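Local coordinates for protein DNA ligase (Aquifex aeolicus, PDB 3QWU) that probably seals nucleic acid strands in an ATP-dependent reaction, and binds adenosine and calcium ions, at residues N257-L262 / E279-A284; F290-Q295 / H300-T305; A318-L323 / I330-R335; L359-L362 / I367-D370. One frame throughout, in Å; residues are numbered along the deposited sequence.

Contact 1. Residues N257-L262 / E279-A284; sequences NRILRL and EELGRA
Leu281 is the one residue of 279-284 that touches 257-262, and it meets both Ile259 and Leu262. Leu281 CB lies 3.8 Å from Leu262 CD2. The next atom, CG, stands anti to the backbone N (chi1 175°), which aims the branch across the gap. Of the two methyls, Leu281 CD2 goes furthest into the contact: it is 4.0 Å from Leu262 CD2 and 4.5 Å from CG1 of Ile259, so it sits between side chains one turn apart. Leu262 has two deposited conformers, and its distances hold for one of them. The two leucine side chains cross obliquely. With 127 Å² buried in total and no hydrogen bond between the segments, this is a thin hydrophobic seam in a helical hairpin, helices 254-269 and 276-299 running in broadly opposed directions. Helix 233-242 closes one side, with Ser233 on Leu262 and Ile240 on Leu281. The second subunit adds its Leu289 against Ile259 and its Ile286 against Leu281, so the seam continues into the dimer interface. Polar groups keep to the flanks of each helix. Asn257 OD1 takes a bond from Arg261 NH2 at 2.9 Å and a weak one from Arg261 NE, and this NH2 also lies 3.7 Å above the centre of the Arg258 guanidinium plane. On the other helix, Arg283 NE makes a salt bridge with Glu279 OE2 (2.7 Å, 171° at the hydrogen), meeting the anti lone pair of the carboxylate oxygen within the guanidinium plane.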
loop_
_atom_site.group_PDB
_atom_site.type_symbol
_atom_site.label_atom_id
_atom_site.label_comp_id
_atom_site.label_asym_id
_atom_site.label_seq_id
_atom_site.Cartn_x
_atom_site.Cartn_y
_atom_site.Cartn_z
ATOM N N ASN A 257 -2.847 7.479 -1.166
ATOM C CA ASN A 257 -3.090 8.437 -2.225
ATOM C C ASN A 257 -4.471 8.361 -2.824
ATOM O O ASN A 257 -5.156 9.358 -2.875
ATOM C CB ASN A 257 -2.047 8.292 -3.322
ATOM C CG ASN A 257 -1.878 9.542 -4.089
ATOM O OD1 ASN A 257 -2.601 9.800 -5.054
ATOM N ND2 ASN A 257 -0.931 10.377 -3.639
ATOM N N ARG A 258 -4.882 7.189 -3.290
ATOM C CA ARG A 258 -6.222 7.091 -3.885
ATOM C C ARG A 258 -7.371 7.162 -2.855
ATOM O O ARG A 258 -8.447 7.664 -3.146
ATOM C CB ARG A 258 -6.308 5.901 -4.826
ATOM C CG ARG A 258 -5.969 6.305 -6.302
ATOM C CD ARG A 258 -5.678 5.135 -7.185
ATOM N NE ARG A 258 -5.090 5.565 -8.458
ATOM C CZ ARG A 258 -3.808 5.853 -8.652
ATOM N NH1 ARG A 258 -2.908 5.745 -7.666
ATOM N NH2 ARG A 258 -3.424 6.259 -9.861
ATOM N N ILE A 259 -7.084 6.732 -1.629
ATOM C CA ILE A 259 -8.018 6.840 -0.534
ATOM C C ILE A 259 -8.167 8.277 -0.067
ATOM O O ILE A 259 -9.285 8.743 0.141
ATOM C CB ILE A 259 -7.594 5.931 0.653
ATOM C CG1 ILE A 259 -7.716 4.472 0.213
ATOM C CG2 ILE A 259 -8.454 6.202 1.844
ATOM C CD1 ILE A 259 -6.699 3.551 0.825
ATOM N N LEU A 260 -7.035 8.966 0.122
ATOM C CA LEU A 260 -7.070 10.391 0.400
ATOM C C LEU A 260 -7.841 11.174 -0.665
ATOM O O LEU A 260 -8.432 12.190 -0.359
ATOM C CB LEU A 260 -5.656 10.981 0.588
ATOM C CG LEU A 260 -5.132 10.861 2.042
ATOM C CD1 LEU A 260 -3.678 11.300 2.235
ATOM C CD2 LEU A 260 -6.022 11.649 2.908
ATOM N N ARG A 261 -7.800 10.753 -1.914
ATOM C CA ARG A 261 -8.604 11.458 -2.922
ATOM C C ARG A 261 -10.091 11.316 -2.606
ATOM O O ARG A 261 -10.826 12.264 -2.658
ATOM C CB ARG A 261 -8.343 10.929 -4.307
ATOM C CG ARG A 261 -7.027 11.384 -4.895
ATOM C CD ARG A 261 -6.777 10.526 -6.204
ATOM N NE ARG A 261 -5.350 10.310 -6.498
ATOM C CZ ARG A 261 -4.920 9.671 -7.556
ATOM N NH1 ARG A 261 -5.773 9.176 -8.464
ATOM N NH2 ARG A 261 -3.633 9.570 -7.736
ATOM N N LEU A 262 -10.509 10.111 -2.258
ATOM C CA LEU A 262 -11.901 9.854 -1.920
ATOM C C LEU A 262 -12.240 10.530 -0.595
ATOM O O LEU A 262 -13.252 11.198 -0.494
ATOM C CB LEU A 262 -12.172 8.356 -1.858
ATOM C CG LEU A 262 -13.609 7.923 -1.524
ATOM C CD1 LEU A 262 -14.591 8.201 -2.663
ATOM C CD2 LEU A 262 -13.627 6.448 -1.166
ATOM N N GLU A 279 -19.438 1.655 1.148
ATOM C CA GLU A 279 -19.640 0.377 0.500
ATOM C C GLU A 279 -18.891 0.333 -0.818
ATOM O O GLU A 279 -18.256 -0.661 -1.155
ATOM C CB GLU A 279 -21.138 0.060 0.284
ATOM C CG GLU A 279 -21.394 -1.448 -0.014
ATOM C CD GLU A 279 -22.760 -1.766 -0.630
ATOM O OE1 GLU A 279 -23.792 -1.250 -0.125
ATOM O OE2 GLU A 279 -22.796 -2.561 -1.607
ATOM N N GLU A 280 -18.952 1.418 -1.566
ATOM C CA GLU A 280 -18.269 1.446 -2.841
ATOM C C GLU A 280 -16.759 1.276 -2.679
ATOM O O GLU A 280 -16.146 0.457 -3.398
ATOM C CB GLU A 280 -18.663 2.697 -3.628
ATOM C CG GLU A 280 -20.084 2.601 -4.227
ATOM C CD GLU A 280 -20.791 3.984 -4.424
ATOM O OE1 GLU A 280 -20.069 4.966 -4.682
ATOM O OE2 GLU A 280 -22.076 4.085 -4.328
ATOM N N LEU A 281 -16.140 1.955 -1.712
ATOM C CA LEU A 281 -14.694 1.738 -1.526
ATOM C C LEU A 281 -14.361 0.234 -1.185
ATOM O O LEU A 281 -13.423 -0.321 -1.718
ATOM C CB LEU A 281 -14.062 2.765 -0.550
ATOM C CG LEU A 281 -12.565 2.480 -0.236
ATOM C CD1 LEU A 281 -11.653 2.517 -1.477
ATOM C CD2 LEU A 281 -12.026 3.398 0.881
ATOM N N GLY A 282 -15.162 -0.396 -0.324
ATOM C CA GLY A 282 -15.065 -1.800 0.022
ATOM C C GLY A 282 -15.191 -2.712 -1.192
ATOM O O GLY A 282 -14.410 -3.653 -1.388
ATOM N N ARG A 283 -16.188 -2.433 -2.025
ATOM C CA ARG A 283 -16.384 -3.189 -3.272
ATOM C C ARG A 283 -15.273 -3.022 -4.217
ATOM O O ARG A 283 -14.911 -3.928 -4.890
ATOM C CB ARG A 283 -17.686 -2.773 -3.960
ATOM C CG ARG A 283 -18.873 -3.386 -3.274
ATOM C CD ARG A 283 -20.155 -3.091 -4.014
ATOM N NE ARG A 283 -21.241 -3.856 -3.411
ATOM C CZ ARG A 283 -21.450 -5.162 -3.589
ATOM N NH1 ARG A 283 -20.656 -5.911 -4.387
ATOM N NH2 ARG A 283 -22.473 -5.735 -2.947
ATOM N N ALA A 284 -14.733 -1.841 -4.323
ATOM C CA ALA A 284 -13.631 -1.669 -5.193
ATOM C C ALA A 284 -12.500 -2.648 -4.808
ATOM O O ALA A 284 -12.003 -3.328 -5.675
ATOM C CB ALA A 284 -13.186 -0.255 -5.171
#

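Contact 2. Residues F290-Q295 / H300-T305; sequences FQAIEQ and HKVYKT
The CA atoms of Ala292 and Val302 come within 6.1 Å of each other because the chain turns back sharply where helix 276-299 ends: His300, with positive phi, is the first residue to leave helical geometry. The chain then returns as strand 303-310, an edge strand of a three-stranded antiparallel sheet, hydrogen-bonding to strand 343-352. Gln295 does most of the joining. With CG anti to the backbone N (chi1 -174°) and an extended chain beyond, its amide reaches the main chain of Tyr303 and grips it twice. Tyr303 N donates to Gln295 OE1 (2.9 Å, 169° at the hydrogen), from well above the carbonyl plane. Gln295 NE2 in turn donates to Tyr303 O at 2.9 Å, with that oxygen in the amide plane but the bond more bent. The amide also lies over one face of the phenol ring: Gln295 NE2 is 3.6 Å above the centre of the Tyr303 ring, and the two planes are 21° apart, a stacked pair. Replacing Gln295 with an alanine would probably leave Tyr303 N without its acceptor and uncover the ring face that the amide now overlies. Lys245 bonds to Tyr303 O and weakly to Gln295 OE1, which may ease the closeness of these two acceptors, 3.0 Å apart. Val302, near the OE1 end of the amide, packs back on the helix and also meets Leu359 of helix 353-363. Val302 CG1 is 4.1 Å from Ala292 CB, and Val302 CG2 rests 3.6 Å from Ala292 O.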
loop_
_atom_site.group_PDB
_atom_site.type_symbol
_atom_site.label_atom_id
_atom_site.label_comp_id
_atom_site.label_asym_id
_atom_site.label_seq_id
_atom_site.Cartn_x
_atom_site.Cartn_y
_atom_site.Cartn_z
ATOM N N PHE A 290 -11.835 -10.638 -5.468
ATOM C CA PHE A 290 -12.712 -11.828 -5.555
ATOM C C PHE A 290 -12.732 -12.363 -6.960
ATOM O O PHE A 290 -12.662 -13.552 -7.171
ATOM C CB PHE A 290 -14.167 -11.505 -5.164
ATOM C CG PHE A 290 -14.837 -12.589 -4.467
ATOM C CD1 PHE A 290 -14.679 -12.735 -3.095
ATOM C CD2 PHE A 290 -15.617 -13.495 -5.149
ATOM C CE1 PHE A 290 -15.273 -13.808 -2.389
ATOM C CE2 PHE A 290 -16.255 -14.576 -4.469
ATOM C CZ PHE A 290 -16.076 -14.725 -3.086
ATOM N N GLN A 291 -12.840 -11.471 -7.938
ATOM C CA GLN A 291 -12.756 -11.886 -9.324
ATOM C C GLN A 291 -11.430 -12.462 -9.708
ATOM O O GLN A 291 -11.380 -13.296 -10.596
ATOM C CB GLN A 291 -12.968 -10.703 -10.246
ATOM C CG GLN A 291 -14.376 -10.223 -10.353
ATOM C CD GLN A 291 -14.430 -8.859 -11.033
ATOM O OE1 GLN A 291 -15.315 -8.072 -10.751
ATOM N NE2 GLN A 291 -13.475 -8.587 -11.929
ATOM N N ALA A 292 -10.335 -11.960 -9.152
ATOM C CA ALA A 292 -9.057 -12.565 -9.464
ATOM C C ALA A 292 -8.956 -13.988 -8.836
ATOM O O ALA A 292 -8.355 -14.873 -9.454
ATOM C CB ALA A 292 -7.901 -11.694 -9.049
ATOM N N ILE A 293 -9.542 -14.196 -7.639
ATOM C CA ILE A 293 -9.665 -15.541 -7.064
ATOM C C ILE A 293 -10.573 -16.479 -7.857
ATOM O O ILE A 293 -10.243 -17.659 -8.056
ATOM C CB ILE A 293 -10.155 -15.492 -5.617
ATOM C CG1 ILE A 293 -9.021 -14.985 -4.714
ATOM C CG2 ILE A 293 -10.657 -16.853 -5.123
ATOM C CD1 ILE A 293 -9.535 -14.207 -3.529
ATOM N N GLU A 294 -11.743 -15.993 -8.280
ATOM C CA GLU A 294 -12.604 -16.820 -9.181
ATOM C C GLU A 294 -11.832 -17.199 -10.467
ATOM O O GLU A 294 -11.938 -18.339 -10.906
ATOM C CB GLU A 294 -13.924 -16.127 -9.556
ATOM C CG GLU A 294 -15.011 -16.176 -8.421
ATOM C CD GLU A 294 -16.068 -15.075 -8.579
ATOM O OE1 GLU A 294 -15.856 -14.157 -9.375
ATOM O OE2 GLU A 294 -17.112 -15.119 -7.915
ATOM N N GLN A 295 -11.084 -16.253 -11.051
ATOM C CA GLN A 295 -10.388 -16.533 -12.287
ATOM C C GLN A 295 -9.278 -17.576 -12.027
ATOM O O GLN A 295 -9.128 -18.535 -12.812
ATOM C CB GLN A 295 -9.833 -15.270 -12.914
ATOM C CG GLN A 295 -9.198 -15.452 -14.291
ATOM C CD GLN A 295 -8.379 -14.238 -14.788
ATOM O OE1 GLN A 295 -7.489 -13.704 -14.086
ATOM N NE2 GLN A 295 -8.658 -13.823 -16.021
ATOM N N HIS A 300 -6.707 -21.287 -13.361
ATOM C CA HIS A 300 -5.420 -21.683 -12.745
ATOM C C HIS A 300 -4.281 -20.670 -13.006
ATOM O O HIS A 300 -3.101 -20.946 -12.763
ATOM C CB HIS A 300 -5.061 -23.090 -13.228
ATOM C CG HIS A 300 -6.242 -24.016 -13.311
ATOM N ND1 HIS A 300 -7.025 -24.332 -12.217
ATOM C CD2 HIS A 300 -6.777 -24.696 -14.360
ATOM C CE1 HIS A 300 -7.978 -25.172 -12.582
ATOM N NE2 HIS A 300 -7.843 -25.422 -13.872
ATOM N N LYS A 301 -4.678 -19.483 -13.471
ATOM C CA LYS A 301 -3.801 -18.358 -13.764
ATOM C C LYS A 301 -4.572 -17.063 -13.478
ATOM O O LYS A 301 -5.807 -16.973 -13.707
ATOM C CB LYS A 301 -3.443 -18.282 -15.267
ATOM C CG LYS A 301 -2.657 -19.402 -15.851
ATOM C CD LYS A 301 -1.135 -19.299 -15.572
ATOM C CE LYS A 301 -0.318 -20.319 -16.389
ATOM N NZ LYS A 301 1.073 -19.786 -16.619
ATOM N N VAL A 302 -3.853 -16.035 -13.045
ATOM C CA VAL A 302 -4.460 -14.712 -12.924
ATOM C C VAL A 302 -3.893 -13.808 -14.033
ATOM O O VAL A 302 -2.692 -13.562 -14.105
ATOM C CB VAL A 302 -4.215 -14.092 -11.555
ATOM C CG1 VAL A 302 -4.722 -12.617 -11.547
ATOM C CG2 VAL A 302 -4.862 -14.915 -10.502
ATOM N N TYR A 303 -4.773 -13.327 -14.895
ATOM C CA TYR A 303 -4.342 -12.612 -16.075
ATOM C C TYR A 303 -5.431 -11.640 -16.584
ATOM O O TYR A 303 -6.623 -11.827 -16.278
ATOM C CB TYR A 303 -3.966 -13.642 -17.170
ATOM C CG TYR A 303 -5.123 -14.470 -17.694
ATOM C CD1 TYR A 303 -5.397 -15.722 -17.178
ATOM C CD2 TYR A 303 -5.930 -14.010 -18.740
ATOM C CE1 TYR A 303 -6.461 -16.493 -17.653
ATOM C CE2 TYR A 303 -6.997 -14.787 -19.222
ATOM C CZ TYR A 303 -7.239 -16.015 -18.662
ATOM O OH TYR A 303 -8.257 -16.798 -19.126
ATOM N N LYS A 304 -5.012 -10.624 -17.340
ATOM C CA LYS A 304 -5.932 -9.723 -18.074
ATOM C C LYS A 304 -5.802 -9.979 -19.559
ATOM O O LYS A 304 -4.704 -10.118 -20.035
ATOM C CB LYS A 304 -5.595 -8.253 -17.831
ATOM C CG LYS A 304 -5.776 -7.765 -16.411
ATOM C CD LYS A 304 -6.019 -6.237 -16.373
ATOM C CE LYS A 304 -5.491 -5.562 -15.123
ATOM N NZ LYS A 304 -5.969 -4.211 -15.100
ATOM N N THR A 305 -6.900 -10.039 -20.293
ATOM C CA THR A 305 -6.818 -10.247 -21.741
ATOM C C THR A 305 -6.969 -8.899 -22.426
ATOM O O THR A 305 -7.787 -8.109 -22.026
ATOM C CB THR A 305 -7.891 -11.298 -22.272
ATOM O OG1 THR A 305 -7.562 -12.626 -21.795
ATOM C CG2 THR A 305 -7.945 -11.343 -23.817
#

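Contact 3. Residues A318-L323 / I330-R335; sequences ALLELL and IQVKER
Leu320 divides its methyls between two strand residues, and its side chain is turned differently against each. Toward Val332 it comes at a slant, with Leu320 CD2 3.9 Å from Val332 CG1. Against Glu334 the side chains stand at about a right angle: Leu320 CD1 lies 4.0 Å from Glu334 CB and 3.3 Å from Glu334 OE1, so the extended acid passes across the end of the leucine. The fork of Val332 divides the contact. A chi1 of -177° gives Val332 CG1 to Leu320, while Val332 CG2 turns to the next helical turn, 4.0 Å from Leu323 CB and 3.8 Å from Leu323 C. No hydrogen bond links the segments, and 214 Å² is buried. The segment axes approach to 8.8 Å at 164°, nearly antiparallel, which lets successive turns of helix 313-325 meet alternate residues of the strand. The helix packs on a face of the antiparallel sheet 303-310/343-352/330-340, here against its edge strand 330-340; Phe348 of strand 343-352 packs on both Val332 and Leu323. Leu319 of the same helix reaches Phe310 on the far strand 303-310, and Ala318 and Leu322 touch Pro106 of helix 106-115, so the helix lies between this sheet and that region.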
loop_
_atom_site.group_PDB
_atom_site.type_symbol
_atom_site.label_atom_id
_atom_site.label_comp_id
_atom_site.label_asym_id
_atom_site.label_seq_id
_atom_site.Cartn_x
_atom_site.Cartn_y
_atom_site.Cartn_z
ATOM N N ALA A 318 5.863 -6.716 -33.209
ATOM C CA ALA A 318 6.693 -5.702 -32.550
ATOM C C ALA A 318 6.055 -5.231 -31.239
ATOM O O ALA A 318 6.777 -4.971 -30.243
ATOM C CB ALA A 318 6.953 -4.521 -33.474
ATOM N N LEU A 319 4.719 -5.137 -31.210
ATOM C CA LEU A 319 4.052 -4.743 -29.974
ATOM C C LEU A 319 4.237 -5.789 -28.861
ATOM O O LEU A 319 4.569 -5.406 -27.756
ATOM C CB LEU A 319 2.565 -4.428 -30.166
ATOM C CG LEU A 319 1.929 -4.188 -28.780
ATOM C CD1 LEU A 319 2.218 -2.741 -28.304
ATOM C CD2 LEU A 319 0.475 -4.495 -28.767
ATOM N N LEU A 320 3.989 -7.073 -29.141
ATOM C CA LEU A 320 4.288 -8.161 -28.177
ATOM C C LEU A 320 5.686 -8.061 -27.633
ATOM O O LEU A 320 5.896 -8.187 -26.421
ATOM C CB LEU A 320 4.151 -9.567 -28.790
ATOM C CG LEU A 320 2.721 -9.986 -29.151
ATOM C CD1 LEU A 320 2.722 -11.290 -29.896
ATOM C CD2 LEU A 320 1.792 -10.071 -27.943
ATOM N N GLU A 321 6.651 -7.870 -28.531
ATOM C CA GLU A 321 8.058 -7.823 -28.113
ATOM C C GLU A 321 8.312 -6.570 -27.249
ATOM O O GLU A 321 9.033 -6.635 -26.234
ATOM C CB GLU A 321 9.005 -7.947 -29.324
ATOM C CG GLU A 321 8.905 -9.358 -30.011
ATOM C CD GLU A 321 9.855 -9.588 -31.208
ATOM O OE1 GLU A 321 10.341 -8.609 -31.829
ATOM O OE2 GLU A 321 10.096 -10.775 -31.545
ATOM N N LEU A 322 7.687 -5.444 -27.596
ATOM C CA LEU A 322 7.789 -4.279 -26.707
ATOM C C LEU A 322 7.249 -4.583 -25.286
ATOM O O LEU A 322 7.918 -4.322 -24.280
ATOM C CB LEU A 322 7.112 -3.037 -27.293
ATOM C CG LEU A 322 7.277 -1.834 -26.355
ATOM C CD1 LEU A 322 8.801 -1.603 -26.098
ATOM C CD2 LEU A 322 6.542 -0.561 -26.830
ATOM N N LEU A 323 6.067 -5.160 -25.200
ATOM C CA LEU A 323 5.454 -5.375 -23.906
ATOM C C LEU A 323 6.221 -6.394 -23.018
ATOM O O LEU A 323 6.274 -6.236 -21.819
ATOM C CB LEU A 323 3.969 -5.724 -24.067
ATOM C CG LEU A 323 2.986 -4.533 -23.985
ATOM C CD1 LEU A 323 3.444 -3.363 -24.747
ATOM C CD2 LEU A 323 1.599 -4.932 -24.469
ATOM N N ILE A 330 5.331 -9.929 -15.078
ATOM C CA ILE A 330 4.164 -10.058 -15.946
ATOM C C ILE A 330 4.593 -10.846 -17.183
ATOM O O ILE A 330 5.576 -10.492 -17.811
ATOM C CB ILE A 330 3.646 -8.674 -16.398
ATOM C CG1 ILE A 330 2.944 -7.915 -15.261
ATOM C CG2 ILE A 330 2.703 -8.840 -17.536
ATOM C CD1 ILE A 330 3.533 -8.165 -13.855
ATOM N N GLN A 331 3.877 -11.919 -17.509
ATOM C CA GLN A 331 4.145 -12.680 -18.718
ATOM C C GLN A 331 3.222 -12.193 -19.822
ATOM O O GLN A 331 2.001 -12.198 -19.641
ATOM C CB GLN A 331 3.908 -14.183 -18.499
ATOM C CG GLN A 331 4.055 -15.046 -19.758
ATOM C CD GLN A 331 3.943 -16.559 -19.490
ATOM O OE1 GLN A 331 3.328 -17.006 -18.512
ATOM N NE2 GLN A 331 4.522 -17.345 -20.385
ATOM N N VAL A 332 3.794 -11.792 -20.964
ATOM C CA VAL A 332 3.009 -11.516 -22.183
ATOM C C VAL A 332 2.912 -12.786 -23.013
ATOM O O VAL A 332 3.925 -13.458 -23.296
ATOM C CB VAL A 332 3.591 -10.341 -22.964
ATOM C CG1 VAL A 332 2.729 -10.021 -24.201
ATOM C CG2 VAL A 332 3.709 -9.126 -22.042
ATOM N N LYS A 333 1.681 -13.175 -23.296
ATOM C CA LYS A 333 1.375 -14.481 -23.869
ATOM C C LYS A 333 0.309 -14.323 -24.951
ATOM O O LYS A 333 -0.845 -14.041 -24.635
ATOM C CB LYS A 333 0.866 -15.436 -22.786
ATOM C CG LYS A 333 0.412 -16.829 -23.287
ATOM C CD LYS A 333 1.565 -17.863 -23.280
ATOM C CE LYS A 333 1.226 -19.207 -24.006
ATOM N NZ LYS A 333 2.347 -19.657 -24.922
ATOM N N GLU A 334 0.709 -14.510 -26.210
ATOM C CA GLU A 334 -0.171 -14.346 -27.353
ATOM C C GLU A 334 -1.259 -15.392 -27.322
ATOM O O GLU A 334 -0.963 -16.536 -27.083
ATOM C CB GLU A 334 0.654 -14.514 -28.657
ATOM C CG GLU A 334 -0.168 -14.403 -29.958
ATOM C CD GLU A 334 0.644 -14.687 -31.226
ATOM O OE1 GLU A 334 1.720 -14.073 -31.403
ATOM O OE2 GLU A 334 0.186 -15.502 -32.064
ATOM N N ARG A 335 -2.503 -15.023 -27.594
ATOM C CA ARG A 335 -3.556 -16.029 -27.842
ATOM C C ARG A 335 -3.852 -16.149 -29.327
ATOM O O ARG A 335 -3.756 -17.230 -29.882
ATOM C CB ARG A 335 -4.854 -15.704 -27.121
ATOM C CG ARG A 335 -4.711 -15.344 -25.664
ATOM C CD ARG A 335 -5.995 -14.674 -25.142
ATOM N NE ARG A 335 -7.127 -15.586 -25.036
ATOM C CZ ARG A 335 -7.400 -16.359 -23.981
ATOM N NH1 ARG A 335 -6.626 -16.370 -22.885
ATOM N NH2 ARG A 335 -8.467 -17.147 -24.033
#

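Contact 4. Residues L359-L362 / I367-D370; sequences LGHL and IVYD
His361 NE2 donates to Ile367 O over 2.9 Å, at an N-H...O angle of 165°, and this is the hydrogen bond that ties the C-terminal tail to helix 353-363. On the donor side the bond is well placed, since the oxygen lies at the ring edge in the imidazole plane. On the acceptor side it is less so, because the nitrogen stands 42° above the carbonyl plane. A chi1 of 180° swings the His361 ring out from the helix toward the tail. Next to it Leu362 CD2 meets Val368 CG2 at 3.3 Å, unusually short for two methyls and perhaps reflecting coordinate error, and that same Val368 methyl also lies near the plane of the ring, 4.3 Å from His361 CD2. The tail thus folds back against the end of helix 353-363, and an inverse gamma turn centred on Tyr369 follows. Ile367 and Val368 pair antiparallel with a strand of the second subunit, extending its sheet, and the terminal carboxylate oxygen Asp370 OXT makes a salt bridge with Arg59 of that subunit. As NE2 is the donor, it carries a proton; whether the ring is neutral or charged is not fixed by this bond, though a positive ring would probably strengthen its hold on the carbonyl.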
loop_
_atom_site.group_PDB
_atom_site.type_symbol
_atom_site.label_atom_id
_atom_site.label_comp_id
_atom_site.label_asym_id
_atom_site.label_seq_id
_atom_site.Cartn_x
_atom_site.Cartn_y
_atom_site.Cartn_z
ATOM N N LEU A 359 -1.859 -16.416 -4.727
ATOM C CA LEU A 359 -3.205 -16.941 -4.535
ATOM C C LEU A 359 -3.196 -18.485 -4.476
ATOM O O LEU A 359 -3.887 -19.080 -3.645
ATOM C CB LEU A 359 -4.158 -16.390 -5.602
ATOM C CG LEU A 359 -4.499 -14.878 -5.667
ATOM C CD1 LEU A 359 -5.556 -14.614 -6.756
ATOM C CD2 LEU A 359 -5.016 -14.318 -4.377
ATOM N N GLY A 360 -2.386 -19.128 -5.308
ATOM C CA GLY A 360 -2.163 -20.555 -5.233
ATOM C C GLY A 360 -1.636 -21.014 -3.881
ATOM O O GLY A 360 -2.018 -22.110 -3.368
ATOM N N HIS A 361 -0.743 -20.209 -3.307
ATOM C CA HIS A 361 -0.106 -20.570 -2.042
ATOM C C HIS A 361 -1.101 -20.450 -0.883
ATOM O O HIS A 361 -1.208 -21.330 -0.059
ATOM C CB HIS A 361 1.156 -19.716 -1.806
ATOM C CG HIS A 361 1.869 -20.027 -0.519
ATOM N ND1 HIS A 361 2.569 -21.197 -0.315
ATOM C CD2 HIS A 361 1.953 -19.332 0.645
ATOM C CE1 HIS A 361 3.067 -21.203 0.913
ATOM N NE2 HIS A 361 2.713 -20.076 1.514
ATOM N N LEU A 362 -1.862 -19.358 -0.864
ATOM C CA LEU A 362 -2.866 -19.140 0.147
ATOM C C LEU A 362 -4.077 -20.056 0.013
ATOM O O LEU A 362 -4.515 -20.625 1.019
ATOM C CB LEU A 362 -3.345 -17.712 0.100
ATOM C CG LEU A 362 -2.286 -16.641 0.193
ATOM C CD1 LEU A 362 -2.986 -15.297 0.168
ATOM C CD2 LEU A 362 -1.465 -16.851 1.448
ATOM N N ILE A 367 1.165 -20.905 4.471
ATOM C CA ILE A 367 1.557 -20.070 5.576
ATOM C C ILE A 367 2.276 -18.819 5.026
ATOM O O ILE A 367 3.100 -18.928 4.127
ATOM C CB ILE A 367 2.453 -20.938 6.545
ATOM C CG1 ILE A 367 1.921 -20.890 7.972
ATOM C CG2 ILE A 367 3.935 -20.592 6.489
ATOM C CD1 ILE A 367 2.318 -22.095 8.767
ATOM N N VAL A 368 1.924 -17.642 5.530
ATOM C CA VAL A 368 2.622 -16.413 5.201
ATOM C C VAL A 368 3.224 -15.813 6.477
ATOM O O VAL A 368 2.499 -15.483 7.413
ATOM C CB VAL A 368 1.676 -15.387 4.535
ATOM C CG1 VAL A 368 2.349 -14.013 4.393
ATOM C CG2 VAL A 368 1.245 -15.898 3.165
ATOM N N TYR A 369 4.549 -15.690 6.514
ATOM C CA TYR A 369 5.218 -14.968 7.584
ATOM C C TYR A 369 5.134 -13.503 7.317
ATOM O O TYR A 369 5.935 -12.956 6.566
ATOM C CB TYR A 369 6.669 -15.407 7.724
ATOM C CG TYR A 369 6.708 -16.841 8.105
ATOM C CD1 TYR A 369 6.587 -17.228 9.428
ATOM C CD2 TYR A 369 6.769 -17.826 7.144
ATOM C CE1 TYR A 369 6.584 -18.582 9.788
ATOM C CE2 TYR A 369 6.763 -19.176 7.497
ATOM C CZ TYR A 369 6.661 -19.534 8.811
ATOM O OH TYR A 369 6.661 -20.860 9.134
ATOM N N ASP A 370 4.048 -12.917 7.823
ATOM C CA ASP A 370 3.966 -11.517 8.247
ATOM C C ASP A 370 2.523 -11.083 8.449
ATOM O O ASP A 370 1.674 -11.123 7.526
ATOM C CB ASP A 370 4.715 -10.549 7.327
ATOM C CG ASP A 370 6.178 -10.327 7.776
ATOM O OD1 ASP A 370 6.916 -9.636 7.026
ATOM O OD2 ASP A 370 6.591 -10.844 8.858
ATOM O OXT ASP A 370 2.219 -10.701 9.593
#

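The contacts follow one another along the chain, from the helical hairpin of contact 1 to the C-terminal tail of contact 4. Contacts 1 and 2 share helix 276-299, with centres 22 Å apart. Contacts 2 and 3 are 18 Å apart between centres and reach the two edge strands of one three-stranded antiparallel sheet, touching through Tyr303 and Arg335. Contact 4 lies 17 Å from contact 2, centre to centre, and meets it where Leu359 packs on Val302 and Ile293. Contacts 1 and 3 lie furthest apart, about 31 Å between centres. Contacts 1, 2 and 4 touch the second subunit, so much of this C-terminal region faces the dimer interface, whereas contact 3 does not.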